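PDB 4R3U: 2-hydroxyisobutanoyl-CoA mutase large subunit from Aquincola tertiaricarbonis, which forms, with the small cobalamin-binding subunit, the B12-dependent mutase that interconverts 2-hydroxyisobutyryl-CoA and (S)-3-hydroxybutyryl-CoA. Local coordinates for residues 131-136 against 177-182; 182-187 against 554-559. All coordinates share one frame; numbering follows the deposited sequence.

Contact 1: residues 131-136 against 177-182. With 3KK (S-{(3R,5R,9R)-1-[(2R,3S,4R,5R)-5-(6-amino-9H-purin-9-yl)-4-hydroxy-3-(phosphonooxy)tetrahydrofuran-2-yl]-3,5,9-trihydroxy-8,8-dimethyl-3,5-dioxido-10,14-dioxo-2,4,6-trioxa-11,15-diaza-3lambda~5~,5lambda~5~-diphosphaheptadecan-17-yl} 2-hydroxy-2-methylpropanethioate), chain F.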
loop_
_atom_site.group_PDB
_atom_site.type_symbol
_atom_site.label_atom_id
_atom_site.label_comp_id
_atom_site.label_asym_id
_atom_site.label_seq_id
_atom_site.Cartn_x
_atom_site.Cartn_y
_atom_site.Cartn_z
ATOM N N MET A 131 -17.321 -16.946 21.323
ATOM C CA MET A 131 -18.741 -16.674 21.443
ATOM C C MET A 131 -19.292 -16.908 22.828
ATOM O O MET A 131 -19.947 -15.994 23.320
ATOM C CB MET A 131 -19.548 -17.408 20.363
ATOM C CG MET A 131 -19.241 -16.963 18.948
ATOM S SD MET A 131 -19.033 -15.171 18.751
ATOM C CE MET A 131 -20.655 -14.545 19.004
ATOM N N PRO A 132 -19.017 -18.050 23.520
ATOM C CA PRO A 132 -19.546 -18.207 24.897
ATOM C C PRO A 132 -19.204 -17.014 25.807
ATOM O O PRO A 132 -20.103 -16.427 26.418
ATOM C CB PRO A 132 -18.908 -19.519 25.377
ATOM C CG PRO A 132 -18.702 -20.292 24.127
ATOM C CD PRO A 132 -18.312 -19.277 23.082
ATOM N N THR A 133 -17.925 -16.602 25.815
ATOM C CA THR A 133 -17.387 -15.489 26.599
ATOM C C THR A 133 -18.049 -14.156 26.234
ATOM O O THR A 133 -18.419 -13.385 27.122
ATOM C CB THR A 133 -15.845 -15.484 26.480
ATOM O OG1 THR A 133 -15.359 -16.760 26.892
ATOM C CG2 THR A 133 -15.172 -14.386 27.293
ATOM N N LEU A 134 -18.197 -13.899 24.922
ATOM C CA LEU A 134 -18.829 -12.690 24.373
ATOM C C LEU A 134 -20.311 -12.604 24.770
ATOM O O LEU A 134 -20.821 -11.516 25.066
ATOM C CB LEU A 134 -18.682 -12.662 22.847
ATOM C CG LEU A 134 -17.264 -12.358 22.288
ATOM C CD1 LEU A 134 -17.221 -12.561 20.768
ATOM C CD2 LEU A 134 -16.770 -10.966 22.692
ATOM N N MET A 135 -20.973 -13.767 24.800
ATOM C CA MET A 135 -22.390 -13.942 25.095
ATOM C C MET A 135 -22.711 -14.156 26.587
ATOM O O MET A 135 -23.877 -14.262 26.943
ATOM C CB MET A 135 -22.987 -15.050 24.189
ATOM C CG MET A 135 -22.881 -14.759 22.704
ATOM S SD MET A 135 -23.365 -13.084 22.220
ATOM C CE MET A 135 -25.196 -13.159 22.186
ATOM N N GLY A 136 -21.681 -14.207 27.424
ATOM C CA GLY A 136 -21.817 -14.335 28.873
ATOM C C GLY A 136 -21.942 -15.733 29.436
ATOM O O GLY A 136 -22.363 -15.901 30.584
ATOM N N PHE A 177 -9.183 -5.536 25.580
ATOM C CA PHE A 177 -10.125 -6.662 25.610
ATOM C C PHE A 177 -11.333 -6.333 24.726
ATOM O O PHE A 177 -12.042 -5.349 24.981
ATOM C CB PHE A 177 -10.594 -6.944 27.047
ATOM C CG PHE A 177 -9.599 -7.561 28.005
ATOM C CD1 PHE A 177 -8.585 -8.404 27.543
ATOM C CD2 PHE A 177 -9.705 -7.341 29.378
ATOM C CE1 PHE A 177 -7.698 -9.005 28.437
ATOM C CE2 PHE A 177 -8.821 -7.948 30.279
ATOM C CZ PHE A 177 -7.839 -8.789 29.808
ATOM N N THR A 178 -11.542 -7.114 23.648
ATOM C CA THR A 178 -12.702 -6.916 22.762
ATOM C C THR A 178 -13.889 -7.660 23.404
ATOM O O THR A 178 -14.315 -8.720 22.932
ATOM C CB THR A 178 -12.409 -7.402 21.378
ATOM O OG1 THR A 178 -11.220 -6.775 20.942
ATOM C CG2 THR A 178 -13.541 -7.142 20.418
ATOM N N ILE A 179 -14.373 -7.100 24.506
ATOM C CA ILE A 179 -15.417 -7.681 25.312
ATOM C C ILE A 179 -16.560 -6.658 25.437
ATOM O O ILE A 179 -16.305 -5.461 25.493
ATOM C CB ILE A 179 -14.818 -8.199 26.666
ATOM C CG1 ILE A 179 -15.796 -9.143 27.435
ATOM C CG2 ILE A 179 -14.276 -7.057 27.539
ATOM C CD1 ILE A 179 -15.812 -10.580 26.957
ATOM N N ASN A 180 -17.803 -7.129 25.368
ATOM C CA ASN A 180 -18.945 -6.229 25.348
ATOM C C ASN A 180 -20.018 -6.402 26.455
ATOM O O ASN A 180 -19.835 -5.781 27.503
ATOM C CB ASN A 180 -19.496 -6.064 23.923
ATOM C CG ASN A 180 -18.468 -5.490 22.986
ATOM O OD1 ASN A 180 -18.208 -4.299 22.998
ATOM N ND2 ASN A 180 -17.825 -6.332 22.176
ATOM N N PRO A 181 -21.118 -7.201 26.315
ATOM C CA PRO A 181 -22.086 -7.280 27.427
ATOM C C PRO A 181 -21.513 -7.802 28.755
ATOM O O PRO A 181 -22.058 -7.495 29.824
ATOM C CB PRO A 181 -23.201 -8.172 26.864
ATOM C CG PRO A 181 -22.594 -8.914 25.748
ATOM C CD PRO A 181 -21.559 -8.024 25.166
ATOM N N SER A 182 -20.430 -8.586 28.692
ATOM C CA SER A 182 -19.772 -9.150 29.876
ATOM C C SER A 182 -18.420 -8.442 30.140
ATOM O O SER A 182 -17.556 -8.979 30.849
ATOM C CB SER A 182 -19.588 -10.654 29.719
ATOM O OG SER A 182 -18.858 -10.943 28.538
HETATM C C4 3KK F . -14.651 -8.021 16.833
HETATM C C3 3KK F . -13.411 -7.275 16.349
HETATM C C2 3KK F . -13.597 -6.822 14.903
HETATM O O3 3KK F . -12.320 -8.178 16.415
HETATM C C1 3KK F . -13.086 -6.054 17.220
HETATM O O1 3KK F . -13.959 -5.293 17.644
HETATM S S1P 3KK F . -11.363 -5.865 17.533
HETATM C C2P 3KK F . -11.291 -4.399 18.601
HETATM C C3P 3KK F . -9.914 -4.259 19.200
HETATM N N4P 3KK F . -9.882 -3.022 19.966
HETATM C C5P 3KK F . -8.742 -2.375 20.228
HETATM O O5P 3KK F . -7.623 -2.758 19.871
HETATM C C6P 3KK F . -8.956 -1.088 21.032
HETATM C C7P 3KK F . -7.644 -0.434 21.437
HETATM N N8P 3KK F . -7.903 0.842 22.116
HETATM C C9P 3KK F . -6.919 1.509 22.738
HETATM O O9P 3KK F . -5.764 1.082 22.799
HETATM C CAP 3KK F . -7.338 2.807 23.487
HETATM O OAP 3KK F . -8.638 2.681 24.103
HETATM C CBP 3KK F . -7.112 4.157 22.725
HETATM C CDP 3KK F . -7.352 5.339 23.676
HETATM C CEP 3KK F . -8.074 4.305 21.541
HETATM C CCP 3KK F . -5.657 4.281 22.226
HETATM O O6A 3KK F . -4.769 4.044 23.333
HETATM P P2A 3KK F . -3.234 3.683 23.200
HETATM O O4A 3KK F . -3.046 2.689 22.133
HETATM O O5A 3KK F . -2.738 3.369 24.562
HETATM O O3A 3KK F . -2.645 5.098 22.664
HETATM P P1A 3KK F . -2.566 6.522 23.480
HETATM O O1A 3KK F . -3.477 6.561 24.655
HETATM O O2A 3KK F . -2.671 7.598 22.480
HETATM O O5B 3KK F . -1.006 6.402 23.932
HETATM C C5B 3KK F . -0.577 5.815 25.181
HETATM C C4B 3KK F . 0.145 6.870 26.039
HETATM O O4B 3KK F . 1.129 7.622 25.265
HETATM C C3B 3KK F . -0.839 7.890 26.602
HETATM O O3B 3KK F . -0.408 8.240 27.939
HETATM P P3B 3KK F . -1.219 7.822 29.272
HETATM O O8A 3KK F . -2.532 8.474 29.064
HETATM O O7A 3KK F . -1.206 6.345 29.221
HETATM O O9A 3KK F . -0.373 8.411 30.338
HETATM C C2B 3KK F . -0.697 9.073 25.661
HETATM O O2B 3KK F . -1.049 10.308 26.295
HETATM C C1B 3KK F . 0.775 9.021 25.306
HETATM N N9A 3KK F . 1.063 9.627 23.972
HETATM C C8A 3KK F . 0.660 9.228 22.767
HETATM N N7A 3KK F . 1.150 10.072 21.864
HETATM C C5A 3KK F . 1.884 10.991 22.501
HETATM C C4A 3KK F . 1.832 10.705 23.818
HETATM N N3A 3KK F . 2.487 11.466 24.734
HETATM C C2A 3KK F . 3.258 12.575 24.320
HETATM N N1A 3KK F . 3.287 12.835 22.921
HETATM C C6A 3KK F . 2.594 12.053 22.066
HETATM N N6A 3KK F . 2.609 12.290 20.753
HETATM O O HOH W 1 -18.989 -9.818 26.280
#
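Ser182 and Pro181 close on the backbone carbonyls of the last turn of helix 131-135. With chi1 at 56°, Ser182 OG sits between its own backbone N and carbonyl carbon and reaches Thr133 O at 2.9 Å, a possible hydrogen bond, with a bound water also close to the hydroxyl. That water donates to Leu134 O (2.8 Å) and accepts from Asn180 N (3.1 Å), giving these two buried backbone groups a shared partner. Packing is tightest beside it: Pro181 CG comes to 3.2 Å from Leu134 O, and Leu134 CD2 to 3.3 Å from Thr178 O. Ile179 reaches the helix with its CD1 methyl, which CG1, lying anti to the backbone N (chi1 -166°), carries to 3.9 Å from Thr133 CG2; the two side chains are nearly perpendicular. The loose side is at Gly136, whose CA stays 4.4 Å from Ser182 CB. Gly136 ends the helix in a Schellman motif at phi 86°. All the touching residues are buried, those at this slacker end included. Thr178, the centre of an inverse gamma turn, places OG1 3.3 Å from C3P of the bound acyl-CoA 3KK and hydrogen-bonds Asp128, a residue probably important for stereospecificity; Leu134 touches cobalamin. Helix 131-135 follows strand 125-128, which lies next to and parallel with strand 175-178 in the barrel sheet; Met553 of helix 553-564 touches both Thr133 and Ser182, and the small subunit packs on Met131, Pro132 and Met135.

Contact 2: residues 182-187 against 554-559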
loop_
_atom_site.group_PDB
_atom_site.type_symbol
_atom_site.label_atom_id
_atom_site.label_comp_id
_atom_site.label_asym_id
_atom_site.label_seq_id
_atom_site.Cartn_x
_atom_site.Cartn_y
_atom_site.Cartn_z
ATOM N N SER A 182 -20.430 -8.586 28.692
ATOM C CA SER A 182 -19.772 -9.150 29.876
ATOM C C SER A 182 -18.420 -8.442 30.140
ATOM O O SER A 182 -17.556 -8.979 30.849
ATOM C CB SER A 182 -19.588 -10.654 29.719
ATOM O OG SER A 182 -18.858 -10.943 28.538
ATOM N N ALA A 183 -18.267 -7.207 29.596
ATOM C CA ALA A 183 -17.077 -6.381 29.767
ATOM C C ALA A 183 -16.751 -6.089 31.223
ATOM O O ALA A 183 -15.561 -6.065 31.578
ATOM C CB ALA A 183 -17.223 -5.075 29.006
ATOM N N TRP A 184 -17.794 -5.848 32.067
ATOM C CA TRP A 184 -17.585 -5.505 33.472
ATOM C C TRP A 184 -16.915 -6.622 34.261
ATOM O O TRP A 184 -16.074 -6.344 35.123
ATOM C CB TRP A 184 -18.860 -4.944 34.120
ATOM C CG TRP A 184 -19.698 -5.894 34.941
ATOM C CD1 TRP A 184 -19.732 -5.985 36.304
ATOM C CD2 TRP A 184 -20.683 -6.817 34.452
ATOM N NE1 TRP A 184 -20.677 -6.908 36.697
ATOM C CE2 TRP A 184 -21.272 -7.440 35.580
ATOM C CE3 TRP A 184 -21.114 -7.200 33.167
ATOM C CZ2 TRP A 184 -22.290 -8.408 35.458
ATOM C CZ3 TRP A 184 -22.093 -8.182 33.049
ATOM C CH2 TRP A 184 -22.686 -8.759 34.180
ATOM N N ILE A 185 -17.258 -7.882 33.924
ATOM C CA ILE A 185 -16.709 -9.104 34.530
ATOM C C ILE A 185 -15.210 -9.201 34.176
ATOM O O ILE A 185 -14.386 -9.423 35.052
ATOM C CB ILE A 185 -17.551 -10.351 34.099
ATOM C CG1 ILE A 185 -18.927 -10.324 34.778
ATOM C CG2 ILE A 185 -16.803 -11.676 34.364
ATOM C CD1 ILE A 185 -19.894 -11.147 34.160
ATOM N N LEU A 186 -14.868 -8.974 32.907
ATOM C CA LEU A 186 -13.472 -8.987 32.470
ATOM C C LEU A 186 -12.645 -7.854 33.044
ATOM O O LEU A 186 -11.488 -8.081 33.394
ATOM C CB LEU A 186 -13.352 -9.114 30.954
ATOM C CG LEU A 186 -13.142 -10.539 30.525
ATOM C CD1 LEU A 186 -14.405 -11.331 30.594
ATOM C CD2 LEU A 186 -12.633 -10.597 29.176
ATOM N N LEU A 187 -13.265 -6.665 33.230
ATOM C CA LEU A 187 -12.614 -5.536 33.883
ATOM C C LEU A 187 -12.372 -5.849 35.385
ATOM O O LEU A 187 -11.315 -5.505 35.924
ATOM C CB LEU A 187 -13.426 -4.233 33.706
ATOM C CG LEU A 187 -12.843 -2.962 34.362
ATOM C CD1 LEU A 187 -11.392 -2.652 33.895
ATOM C CD2 LEU A 187 -13.771 -1.789 34.196
ATOM N N GLY A 554 -20.447 -16.980 34.064
ATOM C CA GLY A 554 -21.758 -17.617 34.056
ATOM C C GLY A 554 -22.491 -17.481 35.371
ATOM O O GLY A 554 -23.683 -17.183 35.366
ATOM N N ASP A 555 -21.782 -17.656 36.506
ATOM C CA ASP A 555 -22.380 -17.503 37.855
ATOM C C ASP A 555 -22.990 -16.097 37.996
ATOM O O ASP A 555 -24.161 -15.966 38.364
ATOM C CB ASP A 555 -21.326 -17.694 38.973
ATOM C CG ASP A 555 -20.737 -19.076 39.176
ATOM O OD1 ASP A 555 -21.468 -20.069 39.000
ATOM O OD2 ASP A 555 -19.567 -19.162 39.581
ATOM N N ILE A 556 -22.179 -15.063 37.648
ATOM C CA ILE A 556 -22.482 -13.631 37.683
ATOM C C ILE A 556 -23.591 -13.273 36.700
ATOM O O ILE A 556 -24.583 -12.650 37.110
ATOM C CB ILE A 556 -21.185 -12.759 37.519
ATOM C CG1 ILE A 556 -20.130 -13.106 38.627
ATOM C CG2 ILE A 556 -21.507 -11.262 37.545
ATOM C CD1 ILE A 556 -18.679 -12.682 38.324
ATOM N N VAL A 557 -23.421 -13.670 35.412
ATOM C CA VAL A 557 -24.368 -13.425 34.311
ATOM C C VAL A 557 -25.752 -14.034 34.585
ATOM O O VAL A 557 -26.765 -13.330 34.447
ATOM C CB VAL A 557 -23.782 -13.830 32.927
ATOM C CG1 VAL A 557 -24.869 -14.059 31.871
ATOM C CG2 VAL A 557 -22.747 -12.814 32.443
ATOM N N GLU A 558 -25.793 -15.333 34.976
ATOM C CA GLU A 558 -27.055 -16.046 35.241
ATOM C C GLU A 558 -27.832 -15.482 36.384
ATOM O O GLU A 558 -29.047 -15.322 36.256
ATOM C CB GLU A 558 -26.852 -17.550 35.396
ATOM C CG GLU A 558 -26.466 -18.233 34.097
ATOM C CD GLU A 558 -27.363 -17.984 32.898
ATOM O OE1 GLU A 558 -28.569 -18.324 32.967
ATOM O OE2 GLU A 558 -26.845 -17.468 31.878
ATOM N N LYS A 559 -27.140 -15.146 37.499
ATOM C CA LYS A 559 -27.750 -14.548 38.687
ATOM C C LYS A 559 -28.515 -13.254 38.317
ATOM O O LYS A 559 -29.656 -13.070 38.744
ATOM C CB LYS A 559 -26.670 -14.272 39.752
ATOM C CG LYS A 559 -27.221 -13.897 41.107
ATOM C CD LYS A 559 -27.825 -15.100 41.801
ATOM C CE LYS A 559 -28.439 -14.766 43.131
ATOM N NZ LYS A 559 -28.935 -15.994 43.811
#
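Ile556 pushes its CG2 methyl into the hollow between Trp184 and Ile185, 3.6 Å from Trp184 CZ2 and 3.8 Å from Ile185 CD1. CG2 stands anti to the Ile556 backbone N while CG1 turns back beside it (chi1 -57°), which leaves the short branch to enter the hollow. In return, Ile185 CD1 fills the shallow notch between neighbouring methyls of helix 553-564: Val557 CG2 lies at 3.7 Å, on the next residue after Ile556. The Ile185 and Ile556 side chains run antiparallel alongside one another, while Val557 lies roughly perpendicular to Ile185. The hollow is shaped within helix 183-196 itself. Ile185 CG1 rides 3.7 Å above the Trp184 ring, over its centre, so the indole is backed by its chain neighbour and presents its six-membered ring to Ile556. Val557 CG2 reaches the same ring more distantly, 4.4 Å from CH2, and both methyls approach it obliquely. No hydrogen bond crosses this wholly apolar interface. The axes of segments 183-187 and 554-559 approach to 10.8 Å at 144°, roughly antiparallel, a separation bridged by bulky side chains. Around the patch, Leu528 of helix 518-532 packs on Ile556, Ile232 and Ile236 of helix 226-243 on Trp184, and Met553 on Ile185. The indole NE1 has a weak hydrogen bond to Thr543. Helix 553-564, the last of the chain, lies against helix 183-196, which follows strand 175-178 of the parallel barrel sheet, consistent with the TIM-barrel fold of the methylmalonyl-CoA mutase family.

After the N-terminal helices and strand 97-102, the chain forms strand 125-128 and helix 131-135; a mostly irregular 40-residue excursion then returns through strand 175-178, and contact 1 closes that loop. Contact 2 opens as helix 183-196 begins and closes only after 366 further residues, spanning the rest of the barrel and most of the C-terminal helices. The two loops are therefore in series, neither nested nor crossed, with Ser182 as their shared residue. Their centres lie 9 Å apart. Contact 1 joins the ends of the adjacent strands 125-128 and 175-178 through what follows them; contact 2 adds helix 553-564, whose Val557 CG1 also touches Gly136 O at 3.4 Å.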